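Local structure of EST1E (Clostridium proteoclasticum, 2WTM) at residues A[46-49]-A[50-54]; A[110-113]-A[114-118]; A[132-135]-A[136-139]; A[177-181]-A[182-186]; A[225-229]-A[230-234]. The protein is a promiscuous feruloyl esterase of the alpha/beta-hydrolase clan, which hydrolyses ester bonds such as those of ferulic acid. All blocks are in the same frame, centred on the assembly; numbering follows the deposited sequence.

Contacts 2 and 3 lie in the interior: all the touching residues of 110-118 are buried, and four of the five in 132-139. Contact 1, within one helix, and contact 4, a loop running into a helix, are partly buried, and contact 5 is a loop at the surface. Contact 2 occupies the middle, its Leu112, Met115 and Leu116 packing on Pro133 of contact 3 and on Val181, Val185 and Ile179 of contact 4. Contact 5 reaches contact 3 through Tyr230 and Ser132, and contact 1 through Leu234 on Ala47. Apolar branches dominate contact 2, whereas a carboxylate gathering backbone N-H groups organises contact 5, and ordered waters complete contacts 3 and 4.

Contact 1. Residues A[46-49]-A[50-54]; sequences VAVQ and ETLNE
Gln49 and Asn53, one helical turn apart, join their side-chain amides by a hydrogen bond of 2.8 Å from Gln49 NE2 to Asn53 OD1. The oxygen lies close to the amide plane of Gln49, and the N-H points at it with an angle of 162°. The two amide planes are turned 51° against each other. Gln49 can reach along the helix because its CG is trans to the backbone N (chi1 170°) and the chain then bends at chi2. Asn53 ND2, at the other end of its amide, donates to Val57 O and Thr59 OG1, which fixes which way round the amide sits.

Ala47 O accepts twice from Thr51: the backbone N comes to 3.1 Å and the hydroxyl OG1 to 3.0 Å, from opposite faces of the carbonyl plane. The hydroxyl thus bonds back into its own helix.

Farther out, Glu50 runs extended past Val46, and its OE2 comes within 3.6 Å of Val46 CG1. On the buried side Val48 CG1 and Leu52 CD1 lie alongside each other at 3.9 Å, and Leu52 continues onto Cys30 and Ile32 of strand 27-33.

Helix 43-54 belongs to a beta-alpha-beta unit with strands 27-33 and 58-62. Leu52 packs on the sheet and Gln49 touches it too, while Asn53 ND2 ties the helix end to Val57 and Thr59, with Gln49 NE2 holding the other end of that amide.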
# COMPACT_ATOMS: atom_id res chain seq x y z
N VAL A 46 19.41 -15.02 11.19
CA VAL A 46 19.94 -15.27 12.51
C VAL A 46 21.36 -14.81 12.67
O VAL A 46 21.73 -14.30 13.72
CB VAL A 46 19.75 -16.78 12.85
CG1 VAL A 46 20.51 -17.11 14.15
CG2 VAL A 46 18.24 -17.09 12.98
N ALA A 47 22.19 -14.99 11.64
CA ALA A 47 23.57 -14.50 11.66
C ALA A 47 23.67 -13.01 11.84
O ALA A 47 24.42 -12.51 12.69
CB ALA A 47 24.33 -14.98 10.43
N VAL A 48 22.88 -12.28 11.12
CA VAL A 48 22.81 -10.85 11.33
C VAL A 48 22.28 -10.45 12.71
O VAL A 48 22.83 -9.60 13.41
CB VAL A 48 22.00 -10.23 10.16
CG1 VAL A 48 21.73 -8.77 10.48
CG2 VAL A 48 22.75 -10.38 8.80
N GLN A 49 21.19 -11.09 13.14
CA GLN A 49 20.62 -10.89 14.45
C GLN A 49 21.66 -11.07 15.58
O GLN A 49 21.80 -10.20 16.45
CB GLN A 49 19.45 -11.84 14.63
CG GLN A 49 18.93 -11.88 16.01
CD GLN A 49 19.08 -13.26 16.64
OE1 GLN A 49 18.75 -14.27 16.05
NE2 GLN A 49 19.51 -13.29 17.93
N GLU A 50 22.40 -12.17 15.47
CA GLU A 50 23.40 -12.53 16.53
C GLU A 50 24.51 -11.54 16.57
O GLU A 50 24.92 -11.09 17.64
CB GLU A 50 23.91 -13.95 16.29
CG GLU A 50 22.84 -14.96 16.68
CD GLU A 50 23.25 -16.41 16.60
OE1 GLU A 50 24.25 -16.72 15.93
OE2 GLU A 50 22.48 -17.23 17.12
N THR A 51 24.99 -11.15 15.40
CA THR A 51 25.96 -10.08 15.31
C THR A 51 25.53 -8.78 15.96
O THR A 51 26.26 -8.14 16.69
CB THR A 51 26.31 -9.81 13.82
OG1 THR A 51 26.90 -11.00 13.26
CG2 THR A 51 27.23 -8.66 13.69
N LEU A 52 24.29 -8.34 15.68
CA LEU A 52 23.78 -7.14 16.29
C LEU A 52 23.73 -7.24 17.80
O LEU A 52 24.12 -6.32 18.49
CB LEU A 52 22.44 -6.73 15.64
CG LEU A 52 22.59 -6.36 14.17
CD1 LEU A 52 21.25 -6.35 13.53
CD2 LEU A 52 23.20 -5.01 14.09
N ASN A 53 23.19 -8.34 18.32
CA ASN A 53 23.10 -8.51 19.75
C ASN A 53 24.51 -8.47 20.39
O ASN A 53 24.67 -7.94 21.44
CB ASN A 53 22.46 -9.87 20.12
CG ASN A 53 21.03 -10.09 19.59
OD1 ASN A 53 20.65 -11.24 19.45
ND2 ASN A 53 20.26 -9.04 19.36
N GLU A 54 25.47 -9.02 19.70
CA GLU A 54 26.85 -9.05 20.20
C GLU A 54 27.47 -7.67 20.38
O GLU A 54 28.27 -7.46 21.31
CB GLU A 54 27.60 -9.91 19.25
CG GLU A 54 28.94 -10.18 19.60
CD GLU A 54 29.43 -11.23 18.73
OE1 GLU A 54 30.12 -10.86 17.74
OE2 GLU A 54 29.05 -12.40 19.02

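Contact 2. Residues A[110-113]-A[114-118]; sequences GGLS and VMLAA
Leu116 lies one turn beyond Leu112, and its side chain can be traced outward over that residue. CB is 3.6 Å from Ser113 O. CG sits 3.3 Å from Leu112 O and 3.9 Å from Leu112 CD1. At the tip, Leu112 CD1 sits against the Leu116 fork, almost equally far from Leu116 CD1 (4.0 Å) and Leu116 CD2 (4.1 Å). Leu112 meets it because a chi1 of 172° swings its CG to the side of its carbonyl carbon, which carries the branch along the helix although the side chain starts out directed away. Beyond this pair, Leu116 packs on Ile179 and Phe184, and Leu112 on Val181.

Met115 leaves the same segment differently. Its CG passes 3.2 Å from Gly111 O, and the chain then bends at chi3 and leads away toward Pro133 and Tyr215. With CG1 anti to the carbonyl carbon (chi1 -59°), Val114 CG2 falls between the backbone N and the carbonyl carbon, 3.4 Å from both Gly110 O and Gly111 O.

Ser113 OG bonds back to Gln109 O, one turn earlier, so this buried hydroxyl is satisfied within the helix. Backbone bonds from residues 114-117 to 110-113 complete the alpha-helical pattern.

Gly110 closes the GxSxG sequence that also holds Gly106 and Ser108. The arrangement fits the nucleophile elbow of alpha/beta-hydrolases, in which a tight turn after strand 99-107 leads directly into a buried helix, here 109-120, packed against the central sheet.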
# COMPACT_ATOMS: atom_id res chain seq x y z
N GLY A 110 12.62 -8.34 1.82
CA GLY A 110 12.70 -7.62 3.08
C GLY A 110 13.59 -6.41 3.04
O GLY A 110 13.37 -5.44 3.73
N GLY A 111 14.60 -6.46 2.16
CA GLY A 111 15.56 -5.37 1.95
C GLY A 111 14.86 -4.27 1.20
O GLY A 111 14.94 -3.09 1.63
N LEU A 112 14.14 -4.62 0.13
CA LEU A 112 13.24 -3.67 -0.50
C LEU A 112 12.25 -3.05 0.50
O LEU A 112 12.11 -1.82 0.62
CB LEU A 112 12.48 -4.30 -1.63
CG LEU A 112 11.34 -3.42 -2.26
CD1 LEU A 112 11.79 -2.08 -2.83
CD2 LEU A 112 10.54 -4.30 -3.23
N SER A 113 11.60 -3.91 1.30
CA SER A 113 10.58 -3.47 2.23
C SER A 113 11.11 -2.43 3.23
O SER A 113 10.44 -1.42 3.56
CB SER A 113 9.98 -4.69 2.90
OG SER A 113 9.22 -5.48 2.00
N VAL A 114 12.30 -2.69 3.81
CA VAL A 114 12.91 -1.71 4.65
C VAL A 114 13.40 -0.41 3.98
O VAL A 114 13.29 0.69 4.55
CB VAL A 114 13.93 -2.34 5.67
CG1 VAL A 114 13.26 -3.38 6.61
CG2 VAL A 114 15.15 -2.88 5.01
N MET A 115 13.85 -0.53 2.73
CA MET A 115 14.07 0.70 1.98
C MET A 115 12.82 1.60 1.96
O MET A 115 12.89 2.79 2.13
CB MET A 115 14.56 0.40 0.57
CG MET A 115 15.96 -0.27 0.54
SD MET A 115 16.43 -0.93 -1.07
CE MET A 115 16.47 0.53 -2.12
N LEU A 116 11.69 0.98 1.68
CA LEU A 116 10.45 1.71 1.59
C LEU A 116 9.99 2.21 2.95
O LEU A 116 9.68 3.37 3.13
CB LEU A 116 9.35 0.83 0.95
CG LEU A 116 9.63 0.12 -0.39
CD1 LEU A 116 8.46 -0.78 -0.93
CD2 LEU A 116 9.96 1.26 -1.41
N ALA A 117 9.97 1.32 3.95
CA ALA A 117 9.47 1.63 5.27
C ALA A 117 10.41 2.69 5.95
O ALA A 117 9.95 3.55 6.66
CB ALA A 117 9.36 0.37 6.16
N ALA A 118 11.71 2.56 5.80
CA ALA A 118 12.67 3.56 6.35
C ALA A 118 12.37 4.98 5.87
O ALA A 118 12.36 5.97 6.62
CB ALA A 118 14.06 3.19 6.10

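Contact 3. Residues A[132-135]-A[136-139]; sequences SPAA and MIPE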
# COMPACT_ATOMS: atom_id res chain seq x y z
N SER A 132 21.16 -7.49 -0.05
CA SER A 132 20.75 -7.97 -1.38
C SER A 132 19.30 -7.62 -1.67
O SER A 132 18.48 -8.49 -2.00
CB SER A 132 20.99 -9.50 -1.43
OG SER A 132 22.40 -9.76 -1.12
N PRO A 133 19.00 -6.30 -1.57
CA PRO A 133 17.60 -5.92 -1.67
C PRO A 133 16.99 -6.19 -3.01
O PRO A 133 17.65 -5.94 -4.04
CB PRO A 133 17.65 -4.44 -1.37
CG PRO A 133 19.00 -4.00 -1.77
CD PRO A 133 19.87 -5.11 -1.40
N ALA A 134 15.80 -6.74 -3.05
CA ALA A 134 15.09 -6.97 -4.31
C ALA A 134 14.45 -5.69 -4.80
O ALA A 134 13.23 -5.68 -5.09
CB ALA A 134 14.04 -8.08 -4.14
N ALA A 135 15.24 -4.62 -4.94
CA ALA A 135 14.71 -3.28 -5.16
C ALA A 135 14.16 -3.08 -6.57
O ALA A 135 13.47 -2.08 -6.84
CB ALA A 135 15.79 -2.28 -4.92
N MET A 136 14.48 -3.99 -7.48
CA MET A 136 13.91 -3.90 -8.86
C MET A 136 12.53 -4.56 -8.98
O MET A 136 11.93 -4.50 -10.07
CB MET A 136 14.88 -4.50 -9.91
CG MET A 136 16.25 -3.90 -9.94
SD MET A 136 16.14 -2.20 -10.40
CE MET A 136 15.45 -2.39 -12.03
N ILE A 137 11.97 -5.18 -7.92
CA ILE A 137 10.68 -5.86 -8.10
C ILE A 137 9.65 -4.93 -8.77
O ILE A 137 8.96 -5.37 -9.67
CB ILE A 137 10.19 -6.52 -6.79
CG1 ILE A 137 10.93 -7.86 -6.62
CG2 ILE A 137 8.67 -6.70 -6.83
CD1 ILE A 137 10.66 -8.53 -5.33
N PRO A 138 9.47 -3.68 -8.27
CA PRO A 138 8.38 -2.83 -8.91
C PRO A 138 8.65 -2.52 -10.35
O PRO A 138 7.69 -2.67 -11.16
CB PRO A 138 8.28 -1.61 -7.99
CG PRO A 138 8.84 -2.18 -6.63
CD PRO A 138 9.99 -3.08 -7.02
N GLU A 139 9.86 -2.16 -10.68
CA GLU A 139 10.16 -1.76 -12.10
C GLU A 139 9.96 -3.00 -12.99
O GLU A 139 9.29 -2.97 -14.04
CB GLU A 139 11.54 -1.15 -12.24
CG GLU A 139 11.95 -1.02 -13.68
CD GLU A 139 13.30 -0.34 -13.91
OE1 GLU A 139 13.96 0.22 -13.00
OE2 GLU A 139 13.73 -0.42 -15.08
O HOH W 1 12.07 -0.86 -8.89
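Ala134 and Ile137 are brought together by backbone torsions: phi/psi of -80°/55° at Ala134 make it the centre of an inverse gamma turn, and the following type I beta turn runs from Ala134 to Ile137. The chain therefore folds back on itself just as helix 137-143 begins. Ile137 carries CG1 on the side of its own backbone N, and the extended chain beyond it sets CD1 3.6 Å from Ala134 CB. The same branch also passes over the turn oxygen, with Ile137 CG1 at 3.5 Å from Ala134 O.

That oxygen accepts the bond closing the beta turn, from Ile137 N at 3.1 Å. The N-H is well aimed, at 166°, but the donor stands above the carbonyl plane and not on a lone pair.

One step on, Pro138 CD rests 3.6 Å from Ala135 O; the proline itself has no N-H. A water is inserted between Ala135 O and Glu139 N, where a direct alpha-helical bond would otherwise lie: it donates to Ala135 O at 2.8 Å and accepts from Glu139 N at 3.1 Å. It thus bridges the loop to the first turn of the helix.

Around the turn, Ala134 touches Ser108 of the probable nucleophile elbow, and its backbone is hydrogen-bonded to that residue. Ala135 packs on Met115, and Met136 on Phe211. Chemically, the turn combines a small apolar contact beside the probable active site with a single water that satisfies one carbonyl and one N-H where helix 137-143 begins.

Contact 4. Residues A[177-181]-A[182-186]; sequences QTIRV and EDFVD
Arg180 O receives Asp183 N at 3.0 Å, a bond in the first turn of helix 181-187. This helix packs on helices 109-120 and 205-214 of the alpha/beta-hydrolase fold. The bond is bent, with an N-H angle of 140° and the donor well above the carbonyl plane. One residue on, Val181 O accepts Val185 N at 3.0 Å in regular alpha-helical geometry.

Val181 N, at the start of the helix, is satisfied by a water that accepts from it at 2.9 Å. The same water donates to Glu182 OE1 and, weakly, to Ile179 O, whose stronger partner is Arg142 NH1. A second water accepts from Arg180 NE, lying in the guanidinium plane at its edge, and also donates to Glu182 OE1. Glu182 holds both waters because its chain bends at chi2 (77°), which curls the carboxylate back over the helix start. Arg180 NE and Glu182 OE1 remain 5.1 Å apart, so water mediates between these opposite charges.

Within the chain, Asp183 OD2 lies beside the aliphatic Arg180 CB. Its charged partner, long and weak, comes across the interface: Arg180 NH1 of the second subunit. Gln177 OE1 also crosses there, accepting from Arg122 NH2 of that subunit.

On the apolar side, Val181 CG1 comes to 4.2 Å from Val185 CG2. Ile179 crosses Phe184 at about a right angle, with Ile179 CG2 at 4.0 Å from Phe184 CE2, and the ring turns its edge to the carbonyl four residues earlier, Phe184 CD2 standing 3.3 Å from Arg180 O.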
# COMPACT_ATOMS: atom_id res chain seq x y z
N GLN A 177 3.51 -2.97 -8.99
CA GLN A 177 3.66 -2.06 -10.09
C GLN A 177 3.50 -0.57 -9.69
O GLN A 177 3.99 0.34 -10.41
CB GLN A 177 2.61 -2.40 -11.16
CG GLN A 177 2.89 -3.64 -12.01
CD GLN A 177 1.87 -3.79 -13.11
OE1 GLN A 177 0.78 -3.25 -13.05
NE2 GLN A 177 2.21 -4.63 -14.12
N THR A 178 2.78 -0.31 -8.57
CA THR A 178 2.48 1.08 -8.19
C THR A 178 3.66 1.78 -7.54
O THR A 178 3.69 2.99 -7.34
CB THR A 178 1.32 1.17 -7.30
OG1 THR A 178 1.66 0.75 -5.96
CG2 THR A 178 0.09 0.44 -7.89
N ILE A 179 4.62 1.01 -7.10
CA ILE A 179 5.66 1.51 -6.18
C ILE A 179 6.80 2.10 -6.95
O ILE A 179 7.48 1.44 -7.74
CB ILE A 179 6.15 0.41 -5.25
CG1 ILE A 179 5.04 -0.02 -4.32
CG2 ILE A 179 7.31 0.86 -4.33
CD1 ILE A 179 5.25 -1.24 -3.56
N ARG A 180 7.08 3.39 -6.68
CA ARG A 180 8.24 4.08 -7.27
C ARG A 180 9.43 4.09 -6.30
O ARG A 180 9.55 4.98 -5.50
CB ARG A 180 7.84 5.49 -7.61
CG ARG A 180 6.51 5.60 -8.38
CD ARG A 180 6.39 4.72 -9.57
NE ARG A 180 7.50 4.91 -10.49
CZ ARG A 180 7.45 4.65 -11.79
NH1 ARG A 180 6.32 4.25 -12.37
NH2 ARG A 180 8.55 4.83 -12.51
N VAL A 181 10.23 3.03 -6.34
CA VAL A 181 11.33 2.85 -5.37
C VAL A 181 12.22 4.06 -5.25
O VAL A 181 12.63 4.46 -4.18
CB VAL A 181 12.15 1.55 -5.67
CG1 VAL A 181 13.26 1.36 -4.69
CG2 VAL A 181 11.22 0.34 -5.63
N GLU A 182 12.51 4.65 -6.41
CA GLU A 182 13.42 5.78 -6.45
C GLU A 182 12.98 6.95 -5.59
O GLU A 182 13.85 7.69 -5.03
CB GLU A 182 13.58 6.22 -7.91
CG GLU A 182 14.36 5.31 -8.82
CD GLU A 182 13.60 4.03 -9.30
OE1 GLU A 182 12.33 3.93 -9.14
OE2 GLU A 182 14.30 3.14 -9.87
N ASP A 183 11.67 7.14 -5.42
CA ASP A 183 11.12 8.20 -4.55
C ASP A 183 11.54 7.96 -3.10
O ASP A 183 11.90 8.88 -2.35
CB ASP A 183 9.61 8.26 -4.61
CG ASP A 183 9.08 8.84 -5.87
OD1 ASP A 183 9.87 9.24 -6.75
OD2 ASP A 183 7.84 8.82 -5.98
N PHE A 184 11.42 6.70 -2.70
CA PHE A 184 11.78 6.31 -1.32
C PHE A 184 13.30 6.38 -1.07
O PHE A 184 13.73 6.69 0.04
CB PHE A 184 11.30 4.86 -0.98
CG PHE A 184 9.81 4.64 -1.07
CD1 PHE A 184 9.07 4.54 0.06
CD2 PHE A 184 9.14 4.61 -2.28
CE1 PHE A 184 7.70 4.30 0.03
CE2 PHE A 184 7.78 4.33 -2.35
CZ PHE A 184 7.06 4.20 -1.18
N VAL A 185 14.09 6.04 -2.06
CA VAL A 185 15.55 6.19 -1.96
C VAL A 185 15.89 7.67 -1.74
O VAL A 185 16.68 8.04 -0.86
CB VAL A 185 16.26 5.64 -3.18
CG1 VAL A 185 17.73 5.99 -3.19
CG2 VAL A 185 16.07 4.11 -3.26
N ASP A 186 15.28 8.52 -2.55
CA ASP A 186 15.54 9.94 -2.41
C ASP A 186 15.17 10.52 -1.06
O ASP A 186 15.78 11.52 -0.60
CB ASP A 186 14.75 10.70 -3.49
CG ASP A 186 15.45 10.73 -4.82
OD1 ASP A 186 16.65 10.33 -4.96
OD2 ASP A 186 14.76 11.17 -5.77
O HOH W 2 10.71 1.65 -8.87
O HOH W 3 10.49 5.40 -10.05

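Contact 5. Residues A[225-229]-A[230-234]; sequences GDTHC and YDHHL. With PO4 (phosphate ion), chain E.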
# COMPACT_ATOMS: atom_id res chain seq x y z
N GLY A 225 31.98 -13.09 -5.39
CA GLY A 225 31.70 -14.44 -5.73
C GLY A 225 30.51 -15.07 -5.09
O GLY A 225 30.15 -16.21 -5.39
N ASP A 226 29.82 -14.29 -4.25
CA ASP A 226 28.81 -14.88 -3.37
C ASP A 226 27.37 -14.80 -3.92
O ASP A 226 27.08 -14.01 -4.84
CB ASP A 226 28.90 -14.32 -1.99
CG ASP A 226 28.61 -15.36 -0.93
OD1 ASP A 226 28.11 -16.46 -1.25
OD2 ASP A 226 28.84 -15.02 0.23
N THR A 227 26.54 -15.65 -3.34
CA THR A 227 25.21 -15.95 -3.80
C THR A 227 24.18 -15.04 -3.08
O THR A 227 24.49 -14.19 -2.24
CB THR A 227 24.92 -17.43 -3.55
OG1 THR A 227 24.86 -17.69 -2.15
CG2 THR A 227 26.06 -18.31 -4.15
N HIS A 228 22.96 -15.26 -3.45
CA HIS A 228 21.84 -14.46 -2.90
C HIS A 228 21.76 -14.51 -1.38
O HIS A 228 21.44 -13.50 -0.77
CB HIS A 228 20.54 -14.94 -3.51
CG HIS A 228 19.36 -14.08 -3.20
ND1 HIS A 228 19.37 -12.71 -3.35
CD2 HIS A 228 18.12 -14.41 -2.74
CE1 HIS A 228 18.19 -12.23 -2.98
NE2 HIS A 228 17.42 -13.23 -2.59
N CYS A 229 21.95 -15.70 -0.81
CA CYS A 229 21.91 -15.87 0.66
C CYS A 229 23.27 -16.09 1.28
O CYS A 229 23.39 -16.60 2.41
CB CYS A 229 20.99 -17.01 1.07
SG CYS A 229 19.25 -16.80 0.67
N TYR A 230 24.31 -15.71 0.54
CA TYR A 230 25.68 -15.72 1.07
C TYR A 230 26.16 -17.13 1.48
O TYR A 230 26.60 -17.38 2.62
CB TYR A 230 25.84 -14.68 2.19
CG TYR A 230 24.97 -13.46 2.01
CD1 TYR A 230 25.17 -12.59 0.93
CD2 TYR A 230 23.96 -13.15 2.89
CE1 TYR A 230 24.42 -11.44 0.80
CE2 TYR A 230 23.20 -12.00 2.74
CZ TYR A 230 23.41 -11.19 1.69
OH TYR A 230 22.69 -10.02 1.46
N ASP A 231 26.07 -18.04 0.53
CA ASP A 231 26.41 -19.46 0.79
C ASP A 231 27.91 -19.54 1.09
O ASP A 231 28.32 -20.35 1.92
CB ASP A 231 26.10 -20.32 -0.41
CG ASP A 231 24.63 -20.44 -0.72
OD1 ASP A 231 23.78 -20.22 0.14
OD2 ASP A 231 24.34 -20.86 -1.85
N HIS A 232 28.72 -18.71 0.43
CA HIS A 232 30.19 -18.82 0.58
C HIS A 232 30.82 -17.97 1.65
O HIS A 232 31.84 -18.37 2.28
CB HIS A 232 30.92 -18.48 -0.73
CG HIS A 232 30.31 -19.09 -1.95
ND1 HIS A 232 30.24 -18.41 -3.15
CD2 HIS A 232 29.74 -20.30 -2.17
CE1 HIS A 232 29.66 -19.17 -4.05
NE2 HIS A 232 29.33 -20.32 -3.48
N HIS A 233 30.29 -16.76 1.86
CA HIS A 233 30.96 -15.80 2.73
C HIS A 233 30.05 -14.98 3.60
O HIS A 233 30.22 -13.75 3.70
CB HIS A 233 31.81 -14.89 1.88
CG HIS A 233 33.03 -15.57 1.40
ND1 HIS A 233 34.02 -15.99 2.28
CD2 HIS A 233 33.41 -15.96 0.17
CE1 HIS A 233 34.98 -16.58 1.57
NE2 HIS A 233 34.62 -16.58 0.29
N LEU A 234 29.16 -15.69 4.30
CA LEU A 234 28.25 -15.07 5.25
C LEU A 234 29.00 -14.26 6.29
O LEU A 234 28.58 -13.19 6.72
CB LEU A 234 27.37 -16.11 5.90
CG LEU A 234 26.36 -15.65 6.96
CD1 LEU A 234 25.43 -14.53 6.39
CD2 LEU A 234 25.57 -16.82 7.44
P PO4 E . 13.69 -13.53 -1.50
O1 PO4 E . 14.31 -14.15 -0.26
O2 PO4 E . 12.84 -14.67 -2.01
O3 PO4 E . 14.76 -13.33 -2.58
O4 PO4 E . 12.95 -12.18 -1.28
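Asp226 points its carboxylate into the bend formed by Tyr230 to His233, in the loop after strand 218-223 that carries the histidine of a probable Ser-His-Asp triad in this alpha/beta-hydrolase. Its OD1 takes His232 N on the syn side at 2.9 Å, and Thr227 N reaches the same oxygen from the opposite face of the plane. OD2 is met from above the carboxylate plane by His233 N at 2.8 Å. Three backbone N-H groups thus hold the buried carboxylate and would be expected to stabilise its negative charge.

Thr227 and Asp231 cross at about a right angle. The threonine OG1 lies between its backbone N and carbonyl carbon (chi1 66°), which directs it to Asp231 N at 3.0 Å. Its methyl CG2 goes to the imidazole of His232, 3.7 Å from CE1. That ring turns its edge to Gly225 O, which His232 ND1 meets in a weak bond.

A type I beta turn from Thr227 to Tyr230 places His228 at its second position. Tyr230 lies with one face under His228 O, which is 3.9 Å above the ring plane and offset toward its rim, and Tyr230 OH reaches Ser132 OG.

The His228 side chain heads away from the bend. ND1 donates to Asp200 OD2, the probable acid of the triad. At the other edge of the ring is a phosphate ion, probably from the crystallisation liquor, also bonded by Ser108 OG, Phe36 N and Gln109 N: His228 NE2 donates to its O3 at 2.7 Å.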